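Local coordinates for isoaspartyl dipeptidase (Fervidobacterium islandicum, PDB 7CDH), which probably hydrolyses isoaspartyl (beta-aspartyl) dipeptides at a two-zinc centre, as a metallopeptidase of the amidohydrolase family with a proposed role in protein repair, at residues R174-I179 against G190-H195; Y130-V135 against E170-I175; F124-S129 against K150-G155; Y205-I210 against L236-R241. All blocks are in the same frame, centred on the assembly; numbering follows the deposited sequence.

Contact 1 of 4, residues R174-I179 against G190-H195; sequences RIVADI and GIVNFH. With ZN (zinc ion), chain K.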
loop_
_atom_site.group_PDB
_atom_site.type_symbol
_atom_site.label_atom_id
_atom_site.label_comp_id
_atom_site.label_asym_id
_atom_site.label_seq_id
_atom_site.Cartn_x
_atom_site.Cartn_y
_atom_site.Cartn_z
ATOM N N ARG A 174 -11.125 -9.607 18.664
ATOM C CA ARG A 174 -10.895 -9.805 17.230
ATOM C C ARG A 174 -9.760 -10.834 17.053
ATOM O O ARG A 174 -9.959 -11.798 16.270
ATOM C CB ARG A 174 -10.612 -8.463 16.572
ATOM C CG ARG A 174 -10.224 -8.552 15.095
ATOM C CD ARG A 174 -11.254 -9.147 14.152
ATOM N NE ARG A 174 -12.618 -8.842 14.554
ATOM C CZ ARG A 174 -13.194 -7.653 14.439
ATOM N NH1 ARG A 174 -12.526 -6.634 13.912
ATOM N NH2 ARG A 174 -14.440 -7.497 14.859
ATOM N N ILE A 175 -8.654 -10.685 17.797
ATOM C CA ILE A 175 -7.457 -11.571 17.718
ATOM C C ILE A 175 -7.853 -12.986 18.157
ATOM O O ILE A 175 -7.516 -13.937 17.444
ATOM C CB ILE A 175 -6.294 -10.998 18.558
ATOM C CG1 ILE A 175 -5.710 -9.741 17.911
ATOM C CG2 ILE A 175 -5.211 -12.051 18.820
ATOM C CD1 ILE A 175 -5.129 -8.795 18.936
ATOM N N VAL A 176 -8.580 -13.126 19.259
ATOM C CA VAL A 176 -8.983 -14.477 19.733
ATOM C C VAL A 176 -9.916 -15.101 18.687
ATOM O O VAL A 176 -9.720 -16.269 18.368
ATOM C CB VAL A 176 -9.626 -14.441 21.125
ATOM C CG1 VAL A 176 -10.177 -15.796 21.507
ATOM C CG2 VAL A 176 -8.649 -13.962 22.177
ATOM N N ALA A 177 -10.904 -14.369 18.179
ATOM C CA ALA A 177 -11.835 -14.921 17.161
ATOM C C ALA A 177 -11.080 -15.316 15.887
ATOM O O ALA A 177 -11.410 -16.350 15.301
ATOM C CB ALA A 177 -12.950 -13.961 16.851
ATOM N N ASP A 178 -10.078 -14.546 15.483
ATOM C CA ASP A 178 -9.307 -14.830 14.244
ATOM C C ASP A 178 -8.478 -16.105 14.451
ATOM O O ASP A 178 -8.481 -16.967 13.578
ATOM C CB ASP A 178 -8.508 -13.603 13.808
ATOM C CG ASP A 178 -9.379 -12.507 13.178
ATOM O OD1 ASP A 178 -10.641 -12.718 13.081
ATOM O OD2 ASP A 178 -8.801 -11.418 12.788
ATOM N N ILE A 179 -7.856 -16.293 15.596
ATOM C CA ILE A 179 -6.977 -17.469 15.773
ATOM C C ILE A 179 -7.859 -18.706 16.003
ATOM O O ILE A 179 -7.543 -19.766 15.450
ATOM C CB ILE A 179 -5.917 -17.190 16.855
ATOM C CG1 ILE A 179 -4.577 -17.856 16.517
ATOM C CG2 ILE A 179 -6.408 -17.594 18.229
ATOM C CD1 ILE A 179 -3.927 -17.339 15.243
ATOM N N GLY A 190 -5.384 -23.449 17.783
ATOM C CA GLY A 190 -5.646 -22.005 17.777
ATOM C C GLY A 190 -5.524 -21.402 19.159
ATOM O O GLY A 190 -6.535 -20.963 19.684
ATOM N N ILE A 191 -4.323 -21.375 19.724
ATOM C CA ILE A 191 -4.097 -20.915 21.119
ATOM C C ILE A 191 -3.804 -19.414 21.091
ATOM O O ILE A 191 -3.116 -18.957 20.181
ATOM C CB ILE A 191 -2.953 -21.725 21.760
ATOM C CG1 ILE A 191 -3.276 -23.224 21.801
ATOM C CG2 ILE A 191 -2.600 -21.180 23.132
ATOM C CD1 ILE A 191 -4.695 -23.548 22.261
ATOM N N VAL A 192 -4.397 -18.654 21.989
ATOM C CA VAL A 192 -3.900 -17.305 22.352
ATOM C C VAL A 192 -3.138 -17.492 23.663
ATOM O O VAL A 192 -3.759 -17.918 24.607
ATOM C CB VAL A 192 -5.036 -16.276 22.489
ATOM C CG1 VAL A 192 -4.504 -14.885 22.812
ATOM C CG2 VAL A 192 -5.901 -16.254 21.243
ATOM N N ASN A 193 -1.835 -17.208 23.669
ATOM C CA ASN A 193 -0.971 -17.221 24.865
ATOM C C ASN A 193 -0.895 -15.777 25.366
ATOM O O ASN A 193 -0.460 -14.884 24.597
ATOM C CB ASN A 193 0.370 -17.871 24.536
ATOM C CG ASN A 193 1.359 -17.886 25.682
ATOM O OD1 ASN A 193 2.529 -17.591 25.490
ATOM N ND2 ASN A 193 0.923 -18.300 26.852
ATOM N N PHE A 194 -1.357 -15.544 26.593
ATOM C CA PHE A 194 -1.333 -14.212 27.243
ATOM C C PHE A 194 -0.134 -14.182 28.175
ATOM O O PHE A 194 -0.071 -15.038 29.068
ATOM C CB PHE A 194 -2.613 -13.943 28.028
ATOM C CG PHE A 194 -3.822 -13.826 27.151
ATOM C CD1 PHE A 194 -4.066 -12.672 26.435
ATOM C CD2 PHE A 194 -4.683 -14.890 26.996
ATOM C CE1 PHE A 194 -5.171 -12.576 25.606
ATOM C CE2 PHE A 194 -5.785 -14.795 26.156
ATOM C CZ PHE A 194 -6.026 -13.636 25.469
ATOM N N HIS A 195 0.799 -13.261 27.933
ATOM C CA HIS A 195 1.743 -12.817 28.974
ATOM C C HIS A 195 0.959 -11.997 29.992
ATOM O O HIS A 195 0.448 -10.921 29.634
ATOM C CB HIS A 195 2.892 -12.022 28.383
ATOM C CG HIS A 195 3.686 -11.314 29.418
ATOM N ND1 HIS A 195 4.859 -11.837 29.911
ATOM C CD2 HIS A 195 3.442 -10.164 30.092
ATOM C CE1 HIS A 195 5.328 -11.005 30.832
ATOM N NE2 HIS A 195 4.481 -9.957 30.963
HETATM ZN ZN ZN K . 6.068 -13.455 29.278
#
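In the beta-alpha-beta unit formed by strand 151-159, helix 169-186 and strand 191-196 of the TIM barrel, Val176 and Ile179 of the helix pack against Val192 of the strand that follows it. The two short segments run at 144° to each other. Val192 keeps CG1 trans to its backbone N (chi1 -178°), which directs CG2 at the helix: there it meets Val176 CG2 at 3.7 Å, the two side chains lying nearly perpendicular, and also packs on Ile179 CG2. Its other branch, CG1, covers one face of the Phe194 ring near the rim, while the edge of that ring takes Val176 CG2, 4.2 Å from Phe194 CZ. Just before the strand, Ile179 CG2 rests 3.7 Å from the O atom of Gly190, whose positive phi by itself favours glycine. Near its C-terminal end the strand carries His195, whose ND1 binds a zinc ion at 2.1 Å together with Glu156 and His224, and whose NE2 bonds to Asp161. The helix and strand side chains thus meet through apolar packing, whereas the same strand presents polar Asn193, bonded to His61, and His195 to the metal centre.

Contact 2 of 4, residues Y130-V135 against E170-I175; sequences YRVPPV and EEILRI
Val132 holds CG1 opposite its backbone N (chi1 165°), which sends that methyl to Glu171 and the CG2 methyl to the isoleucines of the same helix. Ile175 swings CG1 opposite its carbonyl carbon (chi1 -71°) and continues outward, so that CD1 sits 4.0 Å from Val132 CG2 and equally 4.0 Å from Pro134 CD. One methyl therefore fills the angle between valine and proline. Ile172 adds a looser touch, its CD1 being 4.4 Å from Val132 CG2, although its side chain sets out away from the loop. Glu171 contributes carbon as well as charge: Val132 CG1 lies across its extended chain, 3.9 Å from Glu171 CB and 3.9 Å from Glu171 CD. The carboxylate has its polar partners elsewhere, since OE1 accepts a hydrogen bond from the backbone N of Thr168 and forms a salt bridge with Arg174 of a neighbouring subunit. A cis peptide bond joins Val132 to Pro133; Val132 and Pro134 both face the helix, while Pro133, between them, is exposed. The backbone of the loop is tied down separately, by a bond from Val132 O to Ser165 OG. Just upstream, the ring of Tyr130 meets that of the zinc ligand His195, and Arg131 forms a salt bridge with Asp178 of a neighbouring subunit. Here the loop that leaves strand 122-127 packs apolar groups on helix 169-186, which follows the adjacent strand 151-159, an arrangement belonging to the catalytic, C-terminal end of a TIM barrel.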
loop_
_atom_site.group_PDB
_atom_site.type_symbol
_atom_site.label_atom_id
_atom_site.label_comp_id
_atom_site.label_asym_id
_atom_site.label_seq_id
_atom_site.Cartn_x
_atom_site.Cartn_y
_atom_site.Cartn_z
ATOM N N TYR A 130 4.381 -9.591 21.988
ATOM C CA TYR A 130 3.719 -8.863 23.089
ATOM C C TYR A 130 2.703 -7.883 22.515
ATOM O O TYR A 130 1.606 -7.785 23.038
ATOM C CB TYR A 130 4.693 -8.043 23.929
ATOM C CG TYR A 130 5.288 -8.704 25.146
ATOM C CD1 TYR A 130 5.575 -10.063 25.209
ATOM C CD2 TYR A 130 5.635 -7.920 26.242
ATOM C CE1 TYR A 130 6.168 -10.633 26.330
ATOM C CE2 TYR A 130 6.196 -8.477 27.382
ATOM C CZ TYR A 130 6.480 -9.832 27.421
ATOM O OH TYR A 130 7.077 -10.323 28.557
ATOM N N ARG A 131 3.104 -7.129 21.497
ATOM C CA ARG A 131 2.375 -5.917 21.086
ATOM C C ARG A 131 1.092 -6.280 20.346
ATOM O O ARG A 131 1.093 -7.180 19.523
ATOM C CB ARG A 131 3.239 -5.065 20.176
ATOM C CG ARG A 131 2.536 -3.798 19.726
ATOM C CD ARG A 131 3.567 -2.847 19.198
ATOM N NE ARG A 131 2.969 -1.590 18.837
ATOM C CZ ARG A 131 2.336 -1.347 17.704
ATOM N NH1 ARG A 131 2.198 -2.295 16.786
ATOM N NH2 ARG A 131 1.831 -0.137 17.522
ATOM N N VAL A 132 0.040 -5.542 20.642
ATOM C CA VAL A 132 -1.219 -5.489 19.851
ATOM C C VAL A 132 -1.207 -4.158 19.103
ATOM O O VAL A 132 -0.915 -3.134 19.732
ATOM C CB VAL A 132 -2.409 -5.619 20.816
ATOM C CG1 VAL A 132 -3.703 -5.215 20.152
ATOM C CG2 VAL A 132 -2.478 -7.021 21.399
ATOM N N PRO A 133 -1.455 -4.086 17.768
ATOM C CA PRO A 133 -1.808 -5.217 16.913
ATOM C C PRO A 133 -0.611 -6.110 16.581
ATOM O O PRO A 133 0.505 -5.624 16.430
ATOM C CB PRO A 133 -2.273 -4.549 15.586
ATOM C CG PRO A 133 -1.524 -3.266 15.512
ATOM C CD PRO A 133 -1.317 -2.846 16.963
ATOM N N PRO A 134 -0.804 -7.436 16.453
ATOM C CA PRO A 134 0.316 -8.365 16.441
ATOM C C PRO A 134 1.018 -8.424 15.085
ATOM O O PRO A 134 0.318 -8.308 14.108
ATOM C CB PRO A 134 -0.346 -9.707 16.776
ATOM C CG PRO A 134 -1.722 -9.569 16.227
ATOM C CD PRO A 134 -2.093 -8.117 16.456
ATOM N N VAL A 135 2.346 -8.590 15.098
ATOM C CA VAL A 135 3.196 -8.815 13.897
ATOM C C VAL A 135 2.713 -10.124 13.276
ATOM O O VAL A 135 2.266 -11.000 14.028
ATOM C CB VAL A 135 4.695 -8.928 14.252
ATOM C CG1 VAL A 135 5.275 -7.606 14.698
ATOM C CG2 VAL A 135 4.962 -10.032 15.311
ATOM N N GLU A 170 -11.999 -5.170 22.841
ATOM C CA GLU A 170 -12.406 -5.313 21.424
ATOM C C GLU A 170 -11.220 -5.813 20.594
ATOM O O GLU A 170 -11.430 -6.764 19.806
ATOM C CB GLU A 170 -13.000 -4.000 20.911
ATOM C CG GLU A 170 -14.409 -3.750 21.459
ATOM C CD GLU A 170 -15.042 -2.399 21.112
ATOM O OE1 GLU A 170 -14.317 -1.508 20.581
ATOM O OE2 GLU A 170 -16.267 -2.228 21.379
ATOM N N GLU A 171 -10.027 -5.226 20.757
ATOM C CA GLU A 171 -8.831 -5.644 19.980
ATOM C C GLU A 171 -8.526 -7.107 20.316
ATOM O O GLU A 171 -8.351 -7.905 19.363
ATOM C CB GLU A 171 -7.624 -4.764 20.285
ATOM C CG GLU A 171 -7.728 -3.335 19.800
ATOM C CD GLU A 171 -6.501 -2.492 20.153
ATOM O OE1 GLU A 171 -6.175 -2.407 21.353
ATOM O OE2 GLU A 171 -5.846 -1.946 19.212
ATOM N N ILE A 172 -8.473 -7.454 21.611
ATOM C CA ILE A 172 -8.297 -8.872 22.077
ATOM C C ILE A 172 -9.341 -9.785 21.403
ATOM O O ILE A 172 -8.950 -10.836 20.906
ATOM C CB ILE A 172 -8.381 -9.019 23.610
ATOM C CG1 ILE A 172 -7.313 -8.211 24.351
ATOM C CG2 ILE A 172 -8.292 -10.487 23.984
ATOM C CD1 ILE A 172 -5.935 -8.370 23.735
ATOM N N LEU A 173 -10.631 -9.451 21.448
ATOM C CA LEU A 173 -11.705 -10.347 20.939
ATOM C C LEU A 173 -11.477 -10.635 19.448
ATOM O O LEU A 173 -11.656 -11.822 19.035
ATOM C CB LEU A 173 -13.092 -9.723 21.145
ATOM C CG LEU A 173 -13.676 -9.838 22.549
ATOM C CD1 LEU A 173 -14.976 -9.055 22.641
ATOM C CD2 LEU A 173 -13.886 -11.296 22.935
ATOM N N ARG A 174 -11.125 -9.607 18.664
ATOM C CA ARG A 174 -10.895 -9.805 17.230
ATOM C C ARG A 174 -9.760 -10.834 17.053
ATOM O O ARG A 174 -9.959 -11.798 16.270
ATOM C CB ARG A 174 -10.612 -8.463 16.572
ATOM C CG ARG A 174 -10.224 -8.552 15.095
ATOM C CD ARG A 174 -11.254 -9.147 14.152
ATOM N NE ARG A 174 -12.618 -8.842 14.554
ATOM C CZ ARG A 174 -13.194 -7.653 14.439
ATOM N NH1 ARG A 174 -12.526 -6.634 13.912
ATOM N NH2 ARG A 174 -14.440 -7.497 14.859
ATOM N N ILE A 175 -8.654 -10.685 17.797
ATOM C CA ILE A 175 -7.457 -11.571 17.718
ATOM C C ILE A 175 -7.853 -12.986 18.157
ATOM O O ILE A 175 -7.516 -13.937 17.444
ATOM C CB ILE A 175 -6.294 -10.998 18.558
ATOM C CG1 ILE A 175 -5.710 -9.741 17.911
ATOM C CG2 ILE A 175 -5.211 -12.051 18.820
ATOM C CD1 ILE A 175 -5.129 -8.795 18.936
#

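Contact 3 of 4, residues F124-S129 against K150-G155; sequences FIYTGS and KVIGVG
The Tyr126 ring has Ile152 CD1 over one face, 3.9 Å from the ring centroid and 17° off its normal, a CH-pi contact, while Val154 N lies at its edge in the ring plane. The Phe124 ring turns an edge to Lys150 O, and Phe124 CB packs 3.8 Å from Ile152 CG1. These residues belong to strands 122-127 and 151-159, parallel neighbours in the TIM barrel. Ile152 reaches the tyrosine because CG1 is set between its backbone N and carbonyl carbon (chi1 51°). Ile125 and Thr127, with Val151 and Val154, occupy the other face, where helix 106-118 covers Ile125 and Thr127. Ile125 pairs with Val151 but Thr127 with Val154, so the second strand carries an extra residue, a beta bulge. Replacing Tyr126 with a serine would probably open a gap beside Ile152 and leave its CD1 methyl without the aromatic face it rests on. Four backbone bonds join the strands. Ile125 N bonds to Lys150 O and Ile152 N to Ile125 O, each at 2.9 Å. Beyond the bulge Thr127 N bonds to Gly153 O at 3.0 Å, and Gly155 N to Thr127 O at 3.1 Å.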
loop_
_atom_site.group_PDB
_atom_site.type_symbol
_atom_site.label_atom_id
_atom_site.label_comp_id
_atom_site.label_asym_id
_atom_site.label_seq_id
_atom_site.Cartn_x
_atom_site.Cartn_y
_atom_site.Cartn_z
ATOM N N PHE A 124 7.078 -25.978 17.318
ATOM C CA PHE A 124 5.908 -25.222 16.839
ATOM C C PHE A 124 6.163 -23.785 17.241
ATOM O O PHE A 124 6.996 -23.528 18.126
ATOM C CB PHE A 124 4.598 -25.766 17.412
ATOM C CG PHE A 124 4.453 -27.251 17.210
ATOM C CD1 PHE A 124 5.012 -28.137 18.106
ATOM C CD2 PHE A 124 3.857 -27.756 16.065
ATOM C CE1 PHE A 124 4.990 -29.500 17.858
ATOM C CE2 PHE A 124 3.749 -29.122 15.864
ATOM C CZ PHE A 124 4.339 -29.992 16.748
ATOM N N ILE A 125 5.471 -22.861 16.597
ATOM C CA ILE A 125 5.690 -21.434 16.912
ATOM C C ILE A 125 4.322 -20.793 17.062
ATOM O O ILE A 125 3.359 -21.318 16.534
ATOM C CB ILE A 125 6.576 -20.780 15.832
ATOM C CG1 ILE A 125 5.892 -20.713 14.471
ATOM C CG2 ILE A 125 7.904 -21.522 15.721
ATOM C CD1 ILE A 125 6.608 -19.839 13.496
ATOM N N TYR A 126 4.294 -19.682 17.760
ATOM C CA TYR A 126 3.248 -18.655 17.662
ATOM C C TYR A 126 3.637 -17.634 16.595
ATOM O O TYR A 126 4.818 -17.414 16.342
ATOM C CB TYR A 126 3.133 -17.941 19.003
ATOM C CG TYR A 126 2.713 -18.799 20.167
ATOM C CD1 TYR A 126 1.383 -18.986 20.448
ATOM C CD2 TYR A 126 3.631 -19.351 21.032
ATOM C CE1 TYR A 126 0.973 -19.709 21.555
ATOM C CE2 TYR A 126 3.245 -20.074 22.142
ATOM C CZ TYR A 126 1.907 -20.248 22.405
ATOM O OH TYR A 126 1.471 -20.936 23.484
ATOM N N THR A 127 2.631 -16.982 16.040
ATOM C CA THR A 127 2.747 -15.707 15.314
ATOM C C THR A 127 2.493 -14.619 16.336
ATOM O O THR A 127 2.216 -14.961 17.495
ATOM C CB THR A 127 1.821 -15.641 14.106
ATOM O OG1 THR A 127 2.155 -14.361 13.593
ATOM C CG2 THR A 127 0.342 -15.716 14.416
ATOM N N GLY A 128 2.623 -13.358 15.948
ATOM C CA GLY A 128 2.503 -12.230 16.898
ATOM C C GLY A 128 3.681 -12.131 17.841
ATOM O O GLY A 128 4.687 -12.843 17.639
ATOM N N SER A 129 3.530 -11.287 18.868
ATOM C CA SER A 129 4.507 -10.963 19.937
ATOM C C SER A 129 3.709 -10.251 21.039
ATOM O O SER A 129 2.451 -10.293 20.964
ATOM C CB SER A 129 5.655 -10.090 19.404
ATOM O OG SER A 129 5.216 -8.755 19.042
ATOM N N LYS A 150 3.789 -24.770 11.132
ATOM C CA LYS A 150 4.246 -24.735 12.543
ATOM C C LYS A 150 3.464 -23.714 13.382
ATOM O O LYS A 150 3.582 -23.789 14.612
ATOM C CB LYS A 150 5.748 -24.450 12.605
ATOM C CG LYS A 150 6.629 -25.649 12.268
ATOM C CD LYS A 150 8.072 -25.453 12.650
ATOM C CE LYS A 150 8.960 -26.557 12.142
ATOM N NZ LYS A 150 8.637 -27.844 12.790
ATOM N N VAL A 151 2.778 -22.730 12.791
ATOM C CA VAL A 151 2.072 -21.693 13.608
ATOM C C VAL A 151 0.876 -22.358 14.326
ATOM O O VAL A 151 0.008 -22.940 13.625
ATOM C CB VAL A 151 1.642 -20.509 12.732
ATOM C CG1 VAL A 151 0.742 -19.550 13.479
ATOM C CG2 VAL A 151 2.842 -19.780 12.173
ATOM N N ILE A 152 0.850 -22.365 15.669
ATOM C CA ILE A 152 -0.230 -23.059 16.437
ATOM C C ILE A 152 -1.075 -22.044 17.214
ATOM O O ILE A 152 -1.966 -22.469 17.958
ATOM C CB ILE A 152 0.310 -24.190 17.336
ATOM C CG1 ILE A 152 1.464 -23.774 18.248
ATOM C CG2 ILE A 152 0.708 -25.364 16.460
ATOM C CD1 ILE A 152 1.260 -22.473 18.966
ATOM N N GLY A 153 -0.843 -20.754 17.016
ATOM C CA GLY A 153 -1.491 -19.716 17.828
ATOM C C GLY A 153 -0.822 -18.369 17.693
ATOM O O GLY A 153 0.043 -18.218 16.834
ATOM N N VAL A 154 -1.293 -17.416 18.480
ATOM C CA VAL A 154 -0.740 -16.051 18.576
ATOM C C VAL A 154 -0.293 -15.865 20.012
ATOM O O VAL A 154 -0.942 -16.389 20.899
ATOM C CB VAL A 154 -1.765 -14.988 18.175
ATOM C CG1 VAL A 154 -2.954 -14.981 19.128
ATOM C CG2 VAL A 154 -1.113 -13.603 18.077
ATOM N N GLY A 155 0.826 -15.195 20.206
ATOM C CA GLY A 155 1.454 -15.067 21.518
ATOM C C GLY A 155 2.869 -14.534 21.384
ATOM O O GLY A 155 3.399 -14.515 20.281
#

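Contact 4 of 4, residues Y205-I210 against L236-R241; sequences YLFDII and LEFAKR
Phe207 is wedged between Phe238 and Arg241 where two neighbouring outer helices of the TIM barrel, 204-212 and 229-240, lie side by side, their segments 205-210 and 236-240 inclined by 20°. Its ring addresses the two partners differently. Toward Phe238 its rim meets backbone and CB: Phe238 N lies near the ring plane at its edge, Phe207 CZ is 4.0 Å from Phe238 CB, and Phe207 CE1 lies at the edge of the Phe238 ring. Toward Arg241 it offers CD1, which sits over the centre of one guanidinium face, 3.9 Å from Arg241 CZ; the two planes are 49° apart, so the groups are not stacked flat. Leu206 crosses Phe238 at about a right angle, its CD2 4.1 Å from Phe238 CZ, and both touch Pro222 of strand 220-223. Ile210 CD1 slants against the arginine, 4.0 Å from Arg241 NH1. With an alanine in place of Phe207, a gap would probably open beside Phe238 and the guanidinium face lose its cover. Two acids hold that arginine: Glu211 pairs with NH1, and Glu237 OE1 takes NE at 3.2 Å through its anti lone pair, close to the guanidinium plane.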
loop_
_atom_site.group_PDB
_atom_site.type_symbol
_atom_site.label_atom_id
_atom_site.label_comp_id
_atom_site.label_asym_id
_atom_site.label_seq_id
_atom_site.Cartn_x
_atom_site.Cartn_y
_atom_site.Cartn_z
ATOM N N TYR A 205 -9.805 -9.714 31.354
ATOM C CA TYR A 205 -10.210 -9.860 29.935
ATOM C C TYR A 205 -10.573 -11.310 29.620
ATOM O O TYR A 205 -11.455 -11.502 28.769
ATOM C CB TYR A 205 -9.065 -9.430 29.020
ATOM C CG TYR A 205 -8.869 -7.946 28.880
ATOM C CD1 TYR A 205 -9.824 -7.025 29.280
ATOM C CD2 TYR A 205 -7.730 -7.475 28.264
ATOM C CE1 TYR A 205 -9.639 -5.663 29.093
ATOM C CE2 TYR A 205 -7.529 -6.121 28.068
ATOM C CZ TYR A 205 -8.484 -5.213 28.477
ATOM O OH TYR A 205 -8.236 -3.897 28.250
ATOM N N LEU A 206 -9.902 -12.290 30.237
ATOM C CA LEU A 206 -10.144 -13.728 29.929
ATOM C C LEU A 206 -11.549 -14.116 30.412
ATOM O O LEU A 206 -12.285 -14.797 29.645
ATOM C CB LEU A 206 -9.037 -14.611 30.509
ATOM C CG LEU A 206 -7.788 -14.745 29.634
ATOM C CD1 LEU A 206 -7.076 -13.420 29.460
ATOM C CD2 LEU A 206 -6.814 -15.750 30.219
ATOM N N PHE A 207 -11.933 -13.638 31.592
ATOM C CA PHE A 207 -13.282 -13.828 32.174
ATOM C C PHE A 207 -14.294 -13.077 31.309
ATOM O O PHE A 207 -15.387 -13.664 31.050
ATOM C CB PHE A 207 -13.304 -13.406 33.646
ATOM C CG PHE A 207 -12.610 -14.390 34.558
ATOM C CD1 PHE A 207 -13.079 -15.684 34.687
ATOM C CD2 PHE A 207 -11.494 -14.028 35.289
ATOM C CE1 PHE A 207 -12.442 -16.590 35.519
ATOM C CE2 PHE A 207 -10.868 -14.933 36.128
ATOM C CZ PHE A 207 -11.328 -16.219 36.223
ATOM N N ASP A 208 -13.942 -11.870 30.838
ATOM C CA ASP A 208 -14.826 -11.041 29.973
ATOM C C ASP A 208 -15.121 -11.785 28.662
ATOM O O ASP A 208 -16.294 -11.844 28.253
ATOM C CB ASP A 208 -14.240 -9.665 29.666
ATOM C CG ASP A 208 -14.160 -8.707 30.845
ATOM O OD1 ASP A 208 -14.855 -8.948 31.873
ATOM O OD2 ASP A 208 -13.374 -7.733 30.731
ATOM N N ILE A 209 -14.124 -12.424 28.067
ATOM C CA ILE A 209 -14.328 -13.172 26.793
ATOM C C ILE A 209 -15.348 -14.310 27.012
ATOM O O ILE A 209 -16.264 -14.460 26.178
ATOM C CB ILE A 209 -12.978 -13.677 26.247
ATOM C CG1 ILE A 209 -12.048 -12.519 25.875
ATOM C CG2 ILE A 209 -13.213 -14.605 25.084
ATOM C CD1 ILE A 209 -10.591 -12.907 25.803
ATOM N N ILE A 210 -15.172 -15.150 28.029
ATOM C CA ILE A 210 -16.026 -16.361 28.196
ATOM C C ILE A 210 -17.427 -15.973 28.710
ATOM O O ILE A 210 -18.397 -16.655 28.336
ATOM C CB ILE A 210 -15.353 -17.392 29.105
ATOM C CG1 ILE A 210 -15.165 -16.862 30.531
ATOM C CG2 ILE A 210 -14.054 -17.862 28.462
ATOM C CD1 ILE A 210 -14.766 -17.932 31.516
ATOM N N LEU A 236 -6.897 -20.502 39.470
ATOM C CA LEU A 236 -7.702 -21.687 39.888
ATOM C C LEU A 236 -9.183 -21.426 39.623
ATOM O O LEU A 236 -9.884 -22.370 39.252
ATOM C CB LEU A 236 -7.460 -22.023 41.356
ATOM C CG LEU A 236 -6.059 -22.517 41.682
ATOM C CD1 LEU A 236 -5.933 -22.804 43.164
ATOM C CD2 LEU A 236 -5.703 -23.734 40.849
ATOM N N GLU A 237 -9.647 -20.191 39.715
ATOM C CA GLU A 237 -11.054 -19.920 39.349
ATOM C C GLU A 237 -11.217 -20.178 37.847
ATOM O O GLU A 237 -12.268 -20.759 37.449
ATOM C CB GLU A 237 -11.500 -18.523 39.764
ATOM C CG GLU A 237 -12.978 -18.295 39.437
ATOM C CD GLU A 237 -13.931 -19.392 39.920
ATOM O OE1 GLU A 237 -14.844 -19.792 39.112
ATOM O OE2 GLU A 237 -13.733 -19.866 41.099
ATOM N N PHE A 238 -10.194 -19.834 37.051
ATOM C CA PHE A 238 -10.192 -20.017 35.577
ATOM C C PHE A 238 -10.159 -21.519 35.260
ATOM O O PHE A 238 -10.923 -21.950 34.357
ATOM C CB PHE A 238 -9.037 -19.216 34.957
ATOM C CG PHE A 238 -8.956 -19.251 33.458
ATOM C CD1 PHE A 238 -9.843 -18.528 32.693
ATOM C CD2 PHE A 238 -7.997 -20.012 32.819
ATOM C CE1 PHE A 238 -9.772 -18.562 31.314
ATOM C CE2 PHE A 238 -7.930 -20.052 31.434
ATOM C CZ PHE A 238 -8.801 -19.299 30.683
ATOM N N ALA A 239 -9.306 -22.296 35.938
ATOM C CA ALA A 239 -9.261 -23.785 35.831
ATOM C C ALA A 239 -10.624 -24.388 36.159
ATOM O O ALA A 239 -11.034 -25.316 35.413
ATOM C CB ALA A 239 -8.228 -24.410 36.740
ATOM N N LYS A 240 -11.288 -23.895 37.219
ATOM C CA LYS A 240 -12.575 -24.484 37.673
ATOM C C LYS A 240 -13.579 -24.319 36.545
ATOM O O LYS A 240 -14.426 -25.187 36.415
ATOM C CB LYS A 240 -13.132 -23.882 38.961
ATOM C CG LYS A 240 -12.535 -24.467 40.232
ATOM C CD LYS A 240 -12.786 -23.602 41.440
ATOM C CE LYS A 240 -11.808 -23.871 42.555
ATOM N NZ LYS A 240 -11.710 -22.691 43.445
ATOM N N ARG A 241 -13.429 -23.316 35.687
ATOM C CA ARG A 241 -14.374 -23.174 34.554
ATOM C C ARG A 241 -13.919 -23.936 33.316
ATOM O O ARG A 241 -14.625 -23.828 32.318
ATOM C CB ARG A 241 -14.591 -21.704 34.235
ATOM C CG ARG A 241 -14.898 -20.897 35.474
ATOM C CD ARG A 241 -15.733 -19.723 35.100
ATOM N NE ARG A 241 -15.726 -18.741 36.170
ATOM C CZ ARG A 241 -16.237 -17.526 36.048
ATOM N NH1 ARG A 241 -16.767 -17.152 34.888
ATOM N NH2 ARG A 241 -16.188 -16.684 37.067
#

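How the contacts relate
Contacts 1 and 3 meet in one barrel sheet: strand 151-159, paired with 122-127 in contact 3, also bonds to strand 191-196 of contact 1. Contact 3 is the one held by backbone hydrogen bonds across its segments; contacts 1, 2 and 4 rest on side-chain packing. Contacts 1 and 2 share helix 169-186, which presses its middle on a strand and its beginning on a loop, and both border neighbouring subunits. Contacts 1, 2 and 3 are buried. Contact 4 is only partly so, on the outside of the barrel, and there a charged arginine joins the aromatic packing; its Leu206 still touches Phe194 of contact 1.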